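Local coordinates for MdbA protein (Corynebacterium diphtheriae, PDB 5C00), which probably catalyses disulfide bond formation in exported proteins as a thiol-disulfide oxidoreductase, and is essential for viability, pilus assembly, toxin production and virulence, at residues Glu51-Pro56 with Ala121-Glu126; Tyr17-Val22 with Tyr116-Ala121; Asp30-Leu35 with Val79-Ile84. All coordinates share one frame; numbering follows the deposited sequence.

The three contacts illustrate how a thioredoxin-type sheet, a covering helix and an N-terminal extension are joined in one chain. Interactions 1 and 2 both use helix 113-125, share A121 and have centres about 13 Å apart; E51 OE1 meets R120 NE at 2.8 Å between them. Interaction 3 lies within the sheet, its centre about 16 Å from that of interaction 1 and about 17 Å from that of interaction 2. The same helix covers it, with Y116 OH 3.4 Å from L82 CD1. Only interaction 1 contains C55, the first cysteine of the probable redox pair; interactions 2 and 3 join the N-terminal part of the chain to helix 113-125 and to strand 78-85, the sheet neighbour of strand 45-52 that leads to C55.

Interaction 1 (Glu51-Pro56 with Ala121-Glu126)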
loop_
_atom_site.group_PDB
_atom_site.type_symbol
_atom_site.label_atom_id
_atom_site.label_comp_id
_atom_site.label_asym_id
_atom_site.label_seq_id
_atom_site.Cartn_x
_atom_site.Cartn_y
_atom_site.Cartn_z
ATOM N N GLU A 51 -6.858 2.614 0.806
ATOM C CA GLU A 51 -7.055 1.187 0.973
ATOM C C GLU A 51 -6.685 0.777 2.376
ATOM O O GLU A 51 -6.055 1.530 3.144
ATOM C CB GLU A 51 -6.319 0.358 -0.104
ATOM C CG GLU A 51 -4.860 0.532 -0.155
ATOM C CD GLU A 51 -4.120 -0.121 -1.386
ATOM O OE1 GLU A 51 -2.912 0.069 -1.403
ATOM O OE2 GLU A 51 -4.713 -0.737 -2.318
ATOM N N ASP A 52 -7.110 -0.428 2.706
ATOM C CA ASP A 52 -6.819 -1.059 4.028
ATOM C C ASP A 52 -6.377 -2.508 3.727
ATOM O O ASP A 52 -7.020 -3.217 2.935
ATOM C CB ASP A 52 -8.077 -0.910 4.884
ATOM C CG ASP A 52 -7.950 -1.509 6.304
ATOM O OD1 ASP A 52 -7.543 -2.678 6.466
ATOM O OD2 ASP A 52 -8.338 -0.813 7.258
ATOM N N PHE A 53 -5.306 -2.963 4.356
ATOM C CA PHE A 53 -4.792 -4.317 4.096
ATOM C C PHE A 53 -5.720 -5.468 4.575
ATOM O O PHE A 53 -5.470 -6.623 4.222
ATOM C CB PHE A 53 -3.424 -4.494 4.657
ATOM C CG PHE A 53 -2.334 -3.927 3.783
ATOM C CD1 PHE A 53 -1.886 -4.655 2.673
ATOM C CD2 PHE A 53 -1.750 -2.689 4.063
ATOM C CE1 PHE A 53 -0.893 -4.173 1.858
ATOM C CE2 PHE A 53 -0.773 -2.204 3.221
ATOM C CZ PHE A 53 -0.323 -2.940 2.149
ATOM N N SER A 54 -6.792 -5.174 5.312
ATOM C CA SER A 54 -7.742 -6.220 5.673
ATOM C C SER A 54 -9.018 -6.168 4.829
ATOM O O SER A 54 -9.971 -6.889 5.115
ATOM C CB SER A 54 -8.110 -6.141 7.149
ATOM O OG SER A 54 -6.925 -6.259 7.915
ATOM N N CYS A 55 -9.040 -5.311 3.829
ATOM C CA CYS A 55 -10.235 -5.080 3.019
ATOM C C CYS A 55 -10.288 -6.001 1.785
ATOM O O CYS A 55 -9.462 -5.889 0.896
ATOM C CB CYS A 55 -10.221 -3.614 2.633
ATOM S SG CYS A 55 -11.471 -3.150 1.453
ATOM N N PRO A 56 -11.269 -6.919 1.736
ATOM C CA PRO A 56 -11.301 -7.876 0.627
ATOM C C PRO A 56 -11.578 -7.205 -0.697
ATOM O O PRO A 56 -11.043 -7.618 -1.713
ATOM C CB PRO A 56 -12.437 -8.866 0.979
ATOM C CG PRO A 56 -13.048 -8.370 2.234
ATOM C CD PRO A 56 -12.204 -7.262 2.817
ATOM N N ALA A 121 1.546 -6.198 -3.017
ATOM C CA ALA A 121 0.756 -7.113 -3.849
ATOM C C ALA A 121 0.530 -8.433 -3.081
ATOM O O ALA A 121 -0.574 -8.979 -3.102
ATOM C CB ALA A 121 1.435 -7.379 -5.179
ATOM N N LEU A 122 1.568 -8.971 -2.476
ATOM C CA LEU A 122 1.457 -10.217 -1.735
ATOM C C LEU A 122 0.507 -10.132 -0.529
ATOM O O LEU A 122 -0.384 -10.982 -0.353
ATOM C CB LEU A 122 2.851 -10.696 -1.300
ATOM C CG LEU A 122 2.917 -12.029 -0.545
ATOM C CD1 LEU A 122 2.076 -13.069 -1.202
ATOM C CD2 LEU A 122 4.379 -12.498 -0.481
ATOM N N LEU A 123 0.649 -9.106 0.270
ATOM C CA LEU A 123 -0.220 -8.922 1.412
ATOM C C LEU A 123 -1.686 -8.793 1.028
ATOM O O LEU A 123 -2.522 -9.353 1.715
ATOM C CB LEU A 123 0.210 -7.704 2.256
ATOM C CG LEU A 123 1.624 -7.776 2.846
ATOM C CD1 LEU A 123 1.801 -6.571 3.752
ATOM C CD2 LEU A 123 1.964 -9.053 3.569
HETATM N N MSE A 124 -2.000 -8.104 -0.069
HETATM C CA MSE A 124 -3.345 -8.097 -0.618
HETATM C C MSE A 124 -3.784 -9.419 -1.216
HETATM O O MSE A 124 -4.931 -9.864 -0.955
HETATM C CB MSE A 124 -3.475 -6.998 -1.684
HETATM C CG MSE A 124 -3.364 -5.646 -1.010
HETATM SE SE MSE A 124 -4.994 -5.183 0.021
HETATM C CE MSE A 124 -4.495 -3.356 0.465
ATOM N N LYS A 125 -2.937 -10.065 -1.999
ATOM C CA LYS A 125 -3.323 -11.322 -2.609
ATOM C C LYS A 125 -3.606 -12.387 -1.566
ATOM O O LYS A 125 -4.542 -13.149 -1.740
ATOM C CB LYS A 125 -2.244 -11.853 -3.560
ATOM C CG LYS A 125 -2.579 -13.228 -4.136
ATOM C CD LYS A 125 -1.406 -13.856 -4.853
ATOM C CE LYS A 125 -1.795 -15.220 -5.421
ATOM N NZ LYS A 125 -1.082 -15.404 -6.696
ATOM N N GLU A 126 -2.778 -12.469 -0.523
ATOM C CA GLU A 126 -2.941 -13.501 0.505
ATOM C C GLU A 126 -3.761 -13.093 1.742
ATOM O O GLU A 126 -3.793 -13.791 2.765
ATOM C CB GLU A 126 -1.584 -14.026 0.872
ATOM C CG GLU A 126 -0.852 -14.672 -0.309
ATOM C CD GLU A 126 -1.544 -15.884 -0.901
ATOM O OE1 GLU A 126 -2.611 -16.346 -0.398
ATOM O OE2 GLU A 126 -0.972 -16.428 -1.903
HETATM O O HOH W 1 -3.352 -8.314 4.313
#
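The approach to a thioredoxin-type CxxC motif, in which C55 and C58 probably form the redox pair, is packed against the end of helix 113-125 by F53 and the selenomethionine M124. The M124 chain bends at chi2 (-74°), which swings its terminal methyl over the F53 ring; CE lies 4.0 Å from the ring centroid, offset toward the rim on the CD1 side, in a CH-pi contact. The selenium itself meets the ring obliquely, completing a Met-aromatic pair in which the methyl comes closest. From the residue just before M124, L123 CB reaches F53 CE1 at 3.7 Å, obliquely to the ring. The same M124 methyl also touches the backbone carbonyl D52 O (3.5 Å) and CD of E51 (3.7 Å), whose carboxylate is paired with R120.

Polar bonds give the loop its shape. D52 OD1 accepts from S54 N at 2.9 Å through its anti lone pair, an Asx turn nested in a type I turn whose C55 N to D52 O bond is 3.0 Å. S97 OG bonds both D52 OD1 and S54 OG, which probably steadies the turn that brings C55 to the N-cap of helix 56-74. A water spans the two segments, donating to F53 O at 2.7 Å and to L123 O. With no direct hydrogen bond crossing between the segments, the junction depends on shape and dispersion plus this one water; the methyl beside selenium, probably slightly polarised, is well suited to sit among an aromatic face, a carbonyl oxygen and a carboxylate.

Interaction 2 (Tyr17-Val22 with Tyr116-Ala121); sequences YDKESV and YWNYRA
A polar attachment of an extended N-terminal segment to a helix, partly buried, joins E20 and its neighbours to W117 and N118 ahead of strand 25-29. The N118 side-chain amide imitates a neighbouring strand: its OD1 accepts from E20 N at 2.8 Å, with the donor tilted from the carbonyl plane, while its ND2 gives a nearly straight bond (169°) to E20 O at 2.9 Å, lying in the plane of both groups. ND2 also bonds E114 O one turn earlier in the helix, which, with the two bonds to E20, helps to set the rotation of the amide.

Helix 113-125 belongs to the helical part inserted in the thioredoxin fold, as in DsbA relatives, and the extension runs across its side. W117, with CG anti to its backbone nitrogen (chi1 175°), projects the indole toward the extension. In the conformer of E20 described, one of two modelled, W117 NE1 donates to E20 OE1 at 2.9 Å; the oxygen lies in the indole plane but is met from above its own carboxylate plane. V22 packs differently, its CG1 resting over the five-membered ring, 4.0 Å from the centroid. Beside the N118 amide, K19 CD lies 3.7 Å from N118 ND2, while K19 NZ reaches L146 O.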
loop_
_atom_site.group_PDB
_atom_site.type_symbol
_atom_site.label_atom_id
_atom_site.label_comp_id
_atom_site.label_asym_id
_atom_site.label_seq_id
_atom_site.Cartn_x
_atom_site.Cartn_y
_atom_site.Cartn_z
ATOM N N TYR A 17 10.177 -15.790 -3.830
ATOM C CA TYR A 17 8.837 -15.307 -4.151
ATOM C C TYR A 17 8.883 -14.693 -5.567
ATOM O O TYR A 17 9.913 -14.176 -6.005
ATOM C CB TYR A 17 8.385 -14.222 -3.146
ATOM C CG TYR A 17 8.096 -14.735 -1.724
ATOM C CD1 TYR A 17 9.144 -15.114 -0.861
ATOM C CD2 TYR A 17 6.803 -14.897 -1.268
ATOM C CE1 TYR A 17 8.886 -15.609 0.426
ATOM C CE2 TYR A 17 6.530 -15.382 0.007
ATOM C CZ TYR A 17 7.569 -15.738 0.866
ATOM O OH TYR A 17 7.315 -16.216 2.158
ATOM N N ASP A 18 7.767 -14.743 -6.262
ATOM C CA ASP A 18 7.665 -14.035 -7.538
ATOM C C ASP A 18 7.769 -12.500 -7.324
ATOM O O ASP A 18 7.180 -11.956 -6.372
ATOM C CB ASP A 18 6.392 -14.418 -8.256
ATOM C CG ASP A 18 6.321 -13.812 -9.647
ATOM O OD1 ASP A 18 7.378 -13.767 -10.370
ATOM O OD2 ASP A 18 5.220 -13.366 -10.007
ATOM N N LYS A 19 8.548 -11.836 -8.188
ATOM C CA LYS A 19 8.908 -10.427 -8.064
ATOM C C LYS A 19 8.833 -9.689 -9.405
ATOM O O LYS A 19 9.753 -9.819 -10.234
ATOM C CB LYS A 19 10.330 -10.332 -7.553
ATOM C CG LYS A 19 10.499 -10.028 -6.074
ATOM C CD LYS A 19 11.059 -8.609 -5.838
ATOM C CE LYS A 19 12.484 -8.586 -5.305
ATOM N NZ LYS A 19 12.779 -7.280 -4.607
ATOM N N GLU A 20 7.784 -8.888 -9.569
ATOM C CA GLU A 20 7.541 -8.105 -10.778
ATOM C C GLU A 20 8.534 -6.961 -10.794
ATOM O O GLU A 20 8.825 -6.374 -9.769
ATOM C CB GLU A 20 6.097 -7.580 -10.797
ATOM C CG GLU A 20 5.805 -6.440 -11.776
ATOM C CD GLU A 20 4.360 -5.949 -11.728
ATOM O OE1 GLU A 20 3.637 -6.199 -10.723
ATOM O OE2 GLU A 20 3.934 -5.282 -12.700
ATOM N N SER A 21 9.069 -6.672 -11.972
ATOM C CA SER A 21 9.968 -5.563 -12.171
ATOM C C SER A 21 9.108 -4.303 -12.330
ATOM O O SER A 21 8.148 -4.347 -13.061
ATOM C CB SER A 21 10.727 -5.804 -13.456
ATOM O OG SER A 21 11.548 -4.726 -13.772
ATOM N N VAL A 22 9.512 -3.187 -11.729
ATOM C CA VAL A 22 8.775 -1.922 -11.901
ATOM C C VAL A 22 9.820 -0.854 -12.088
ATOM O O VAL A 22 10.922 -0.986 -11.575
ATOM C CB VAL A 22 7.903 -1.573 -10.680
ATOM C CG1 VAL A 22 6.786 -2.607 -10.504
ATOM C CG2 VAL A 22 8.750 -1.451 -9.414
ATOM N N TYR A 116 8.795 -2.965 -2.088
ATOM C CA TYR A 116 7.538 -2.411 -1.615
ATOM C C TYR A 116 6.386 -2.847 -2.499
ATOM O O TYR A 116 5.367 -3.388 -2.031
ATOM C CB TYR A 116 7.576 -0.903 -1.559
ATOM C CG TYR A 116 6.216 -0.358 -1.258
ATOM C CD1 TYR A 116 5.668 -0.460 0.023
ATOM C CD2 TYR A 116 5.417 0.146 -2.259
ATOM C CE1 TYR A 116 4.384 -0.035 0.282
ATOM C CE2 TYR A 116 4.127 0.542 -2.006
ATOM C CZ TYR A 116 3.632 0.433 -0.726
ATOM O OH TYR A 116 2.377 0.862 -0.478
ATOM N N TRP A 117 6.543 -2.634 -3.789
ATOM C CA TRP A 117 5.437 -2.978 -4.682
ATOM C C TRP A 117 5.029 -4.460 -4.593
ATOM O O TRP A 117 3.842 -4.821 -4.519
ATOM C CB TRP A 117 5.843 -2.631 -6.100
ATOM C CG TRP A 117 4.845 -3.056 -7.038
ATOM C CD1 TRP A 117 4.904 -4.118 -7.837
ATOM C CD2 TRP A 117 3.577 -2.457 -7.235
ATOM N NE1 TRP A 117 3.742 -4.233 -8.558
ATOM C CE2 TRP A 117 2.920 -3.210 -8.219
ATOM C CE3 TRP A 117 2.933 -1.329 -6.691
ATOM C CZ2 TRP A 117 1.643 -2.902 -8.661
ATOM C CZ3 TRP A 117 1.650 -1.017 -7.142
ATOM C CH2 TRP A 117 1.038 -1.801 -8.123
ATOM N N ASN A 118 6.032 -5.330 -4.628
ATOM C CA ASN A 118 5.743 -6.757 -4.561
ATOM C C ASN A 118 5.229 -7.209 -3.205
ATOM O O ASN A 118 4.423 -8.130 -3.131
ATOM C CB ASN A 118 6.979 -7.541 -4.973
ATOM C CG ASN A 118 7.184 -7.497 -6.482
ATOM O OD1 ASN A 118 6.451 -8.147 -7.234
ATOM N ND2 ASN A 118 8.106 -6.656 -6.926
ATOM N N TYR A 119 5.678 -6.540 -2.149
ATOM C CA TYR A 119 5.233 -6.825 -0.796
ATOM C C TYR A 119 3.789 -6.436 -0.619
ATOM O O TYR A 119 2.981 -7.234 -0.158
ATOM C CB TYR A 119 6.102 -6.096 0.193
ATOM C CG TYR A 119 5.906 -6.484 1.616
ATOM C CD1 TYR A 119 6.154 -7.762 2.043
ATOM C CD2 TYR A 119 5.507 -5.578 2.540
ATOM C CE1 TYR A 119 6.025 -8.135 3.367
ATOM C CE2 TYR A 119 5.359 -5.951 3.880
ATOM C CZ TYR A 119 5.655 -7.207 4.296
ATOM O OH TYR A 119 5.544 -7.547 5.646
ATOM N N ARG A 120 3.408 -5.251 -1.081
ATOM C CA ARG A 120 1.993 -4.823 -1.071
ATOM C C ARG A 120 1.111 -5.827 -1.813
ATOM O O ARG A 120 0.034 -6.206 -1.302
ATOM C CB ARG A 120 1.851 -3.423 -1.715
ATOM C CG ARG A 120 0.407 -3.021 -2.039
ATOM C CD ARG A 120 0.339 -1.605 -2.609
ATOM N NE ARG A 120 -1.035 -1.279 -3.016
ATOM C CZ ARG A 120 -1.590 -1.641 -4.183
ATOM N NH1 ARG A 120 -0.910 -2.357 -5.054
ATOM N NH2 ARG A 120 -2.864 -1.320 -4.479
ATOM N N ALA A 121 1.546 -6.198 -3.017
ATOM C CA ALA A 121 0.756 -7.113 -3.849
ATOM C C ALA A 121 0.530 -8.433 -3.081
ATOM O O ALA A 121 -0.574 -8.979 -3.102
ATOM C CB ALA A 121 1.435 -7.379 -5.179
#

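Interaction 3 (Asp30-Leu35 with Val79-Ile84)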
loop_
_atom_site.group_PDB
_atom_site.type_symbol
_atom_site.label_atom_id
_atom_site.label_comp_id
_atom_site.label_asym_id
_atom_site.label_seq_id
_atom_site.Cartn_x
_atom_site.Cartn_y
_atom_site.Cartn_z
ATOM N N ASP A 30 3.391 13.480 3.297
ATOM C CA ASP A 30 2.040 13.927 3.629
ATOM C C ASP A 30 1.106 12.763 3.947
ATOM O O ASP A 30 0.009 12.762 3.479
ATOM C CB ASP A 30 1.428 14.777 2.510
ATOM C CG ASP A 30 0.029 15.329 2.870
ATOM O OD1 ASP A 30 -0.227 15.681 4.045
ATOM O OD2 ASP A 30 -0.859 15.386 2.001
ATOM N N SER A 31 1.590 11.812 4.744
ATOM C CA SER A 31 0.850 10.584 5.132
ATOM C C SER A 31 0.580 9.563 4.011
ATOM O O SER A 31 -0.134 8.600 4.240
ATOM C CB SER A 31 -0.473 10.909 5.810
ATOM O OG SER A 31 -0.319 11.876 6.834
ATOM N N ALA A 32 1.140 9.779 2.828
ATOM C CA ALA A 32 0.909 8.911 1.696
ATOM C C ALA A 32 2.194 8.239 1.324
ATOM O O ALA A 32 3.314 8.767 1.551
ATOM C CB ALA A 32 0.402 9.691 0.511
ATOM N N ILE A 33 2.039 7.068 0.725
ATOM C CA ILE A 33 3.122 6.455 0.038
ATOM C C ILE A 33 2.884 6.814 -1.410
ATOM O O ILE A 33 1.920 6.360 -2.024
ATOM C CB ILE A 33 3.183 4.936 0.273
ATOM C CG1 ILE A 33 3.471 4.634 1.743
ATOM C CG2 ILE A 33 4.239 4.318 -0.636
ATOM C CD1 ILE A 33 3.025 3.267 2.220
ATOM N N VAL A 34 3.780 7.617 -1.952
ATOM C CA VAL A 34 3.598 8.180 -3.265
ATOM C C VAL A 34 4.378 7.407 -4.329
ATOM O O VAL A 34 5.574 7.197 -4.180
ATOM C CB VAL A 34 4.010 9.680 -3.271
ATOM C CG1 VAL A 34 3.562 10.336 -4.573
ATOM C CG2 VAL A 34 3.372 10.422 -2.109
ATOM N N LEU A 35 3.692 6.914 -5.365
ATOM C CA LEU A 35 4.361 6.216 -6.466
ATOM C C LEU A 35 4.334 7.096 -7.689
ATOM O O LEU A 35 3.296 7.637 -8.029
ATOM C CB LEU A 35 3.681 4.885 -6.758
ATOM C CG LEU A 35 3.557 3.992 -5.542
ATOM C CD1 LEU A 35 2.886 2.710 -5.991
ATOM C CD2 LEU A 35 4.900 3.681 -4.936
ATOM N N VAL A 79 0.332 10.375 -10.739
ATOM C CA VAL A 79 1.092 10.235 -9.509
ATOM C C VAL A 79 0.139 9.696 -8.461
ATOM O O VAL A 79 -0.904 10.278 -8.250
ATOM C CB VAL A 79 1.684 11.580 -9.104
ATOM C CG1 VAL A 79 2.326 11.505 -7.727
ATOM C CG2 VAL A 79 2.729 11.959 -10.147
ATOM N N VAL A 80 0.450 8.540 -7.874
ATOM C CA VAL A 80 -0.489 7.887 -6.961
ATOM C C VAL A 80 -0.127 8.033 -5.494
ATOM O O VAL A 80 0.939 7.587 -5.025
ATOM C CB VAL A 80 -0.695 6.383 -7.291
ATOM C CG1 VAL A 80 -1.728 5.808 -6.334
ATOM C CG2 VAL A 80 -1.201 6.228 -8.717
ATOM N N ASN A 81 -0.998 8.707 -4.774
ATOM C CA ASN A 81 -0.857 8.769 -3.354
ATOM C C ASN A 81 -1.628 7.630 -2.706
ATOM O O ASN A 81 -2.841 7.710 -2.576
ATOM C CB ASN A 81 -1.358 10.103 -2.824
ATOM C CG ASN A 81 -0.646 11.261 -3.469
ATOM O OD1 ASN A 81 0.429 11.635 -3.051
ATOM N ND2 ASN A 81 -1.230 11.805 -4.514
ATOM N N LEU A 82 -0.893 6.625 -2.229
ATOM C CA LEU A 82 -1.467 5.513 -1.530
ATOM C C LEU A 82 -1.656 5.943 -0.075
ATOM O O LEU A 82 -0.671 6.263 0.627
ATOM C CB LEU A 82 -0.596 4.259 -1.601
ATOM C CG LEU A 82 -0.440 3.637 -2.985
ATOM C CD1 LEU A 82 0.636 2.581 -2.900
ATOM C CD2 LEU A 82 -1.745 3.050 -3.467
ATOM N N ARG A 83 -2.923 6.068 0.310
ATOM C CA ARG A 83 -3.347 6.549 1.618
ATOM C C ARG A 83 -3.936 5.378 2.377
ATOM O O ARG A 83 -5.117 5.000 2.188
ATOM C CB ARG A 83 -4.330 7.690 1.446
ATOM C CG ARG A 83 -3.656 8.939 0.828
ATOM C CD ARG A 83 -4.497 10.220 0.935
ATOM N NE ARG A 83 -3.704 11.336 0.442
ATOM C CZ ARG A 83 -2.745 11.946 1.132
ATOM N NH1 ARG A 83 -2.466 11.600 2.369
ATOM N NH2 ARG A 83 -2.029 12.902 0.558
ATOM N N ILE A 84 -3.065 4.761 3.168
ATOM C CA ILE A 84 -3.420 3.550 3.861
ATOM C C ILE A 84 -4.140 3.781 5.176
ATOM O O ILE A 84 -3.770 4.613 6.013
ATOM C CB ILE A 84 -2.199 2.602 4.069
ATOM C CG1 ILE A 84 -1.372 2.452 2.776
ATOM C CG2 ILE A 84 -2.696 1.260 4.560
ATOM C CD1 ILE A 84 -2.171 2.069 1.569
HETATM O O HOH W 2 -0.248 5.967 3.446
#
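L82 and I33 face each other as an antiparallel hydrogen-bonded pair in the central sheet of the thioredoxin fold, where strand 32-36 is inserted between hairpin partner 25-29 and strand 78-85. Their two bonds, I33 N to L82 O and L82 N to I33 O, are both 2.8 Å; L35 and V80 repeat the pattern two residues along. Between them V34 and N81 form a non-hydrogen-bonded pair, with V34 CA approaching V80 O at 3.2 Å in a CA-H...O contact.

The densely packed face carries I33, L35, V80 and L82. L82 CD1 touches L35 CD1 at 3.8 Å, and W113 and Y116 of helix 113-125 pack on I33, L35 and L82. The face with V34 and N81 is looser at N81, which is partly exposed. There V34 CG2 lies beside N81 OD1, the N81 amide nitrogen being bonded to I47 O, while V34 CG1 meets V79 CG1 at 3.6 Å near the partly exposed end of the contact.

At the turn preceding strand 32-36, a water donates to S31 O and L82 O and accepts from I84 N. The extended chain of R83 reaches past A32, whose CB covers one guanidinium face. Its edge then grips solvent-exposed D30 end-on: NH1, also bonded to N172, meets D30 O in plane at 3.0 Å, whereas NH2 donates a more bent hydrogen bond (140°), part of a salt bridge, at 3.1 Å to D30 OD2, approaching from above the carboxylate plane.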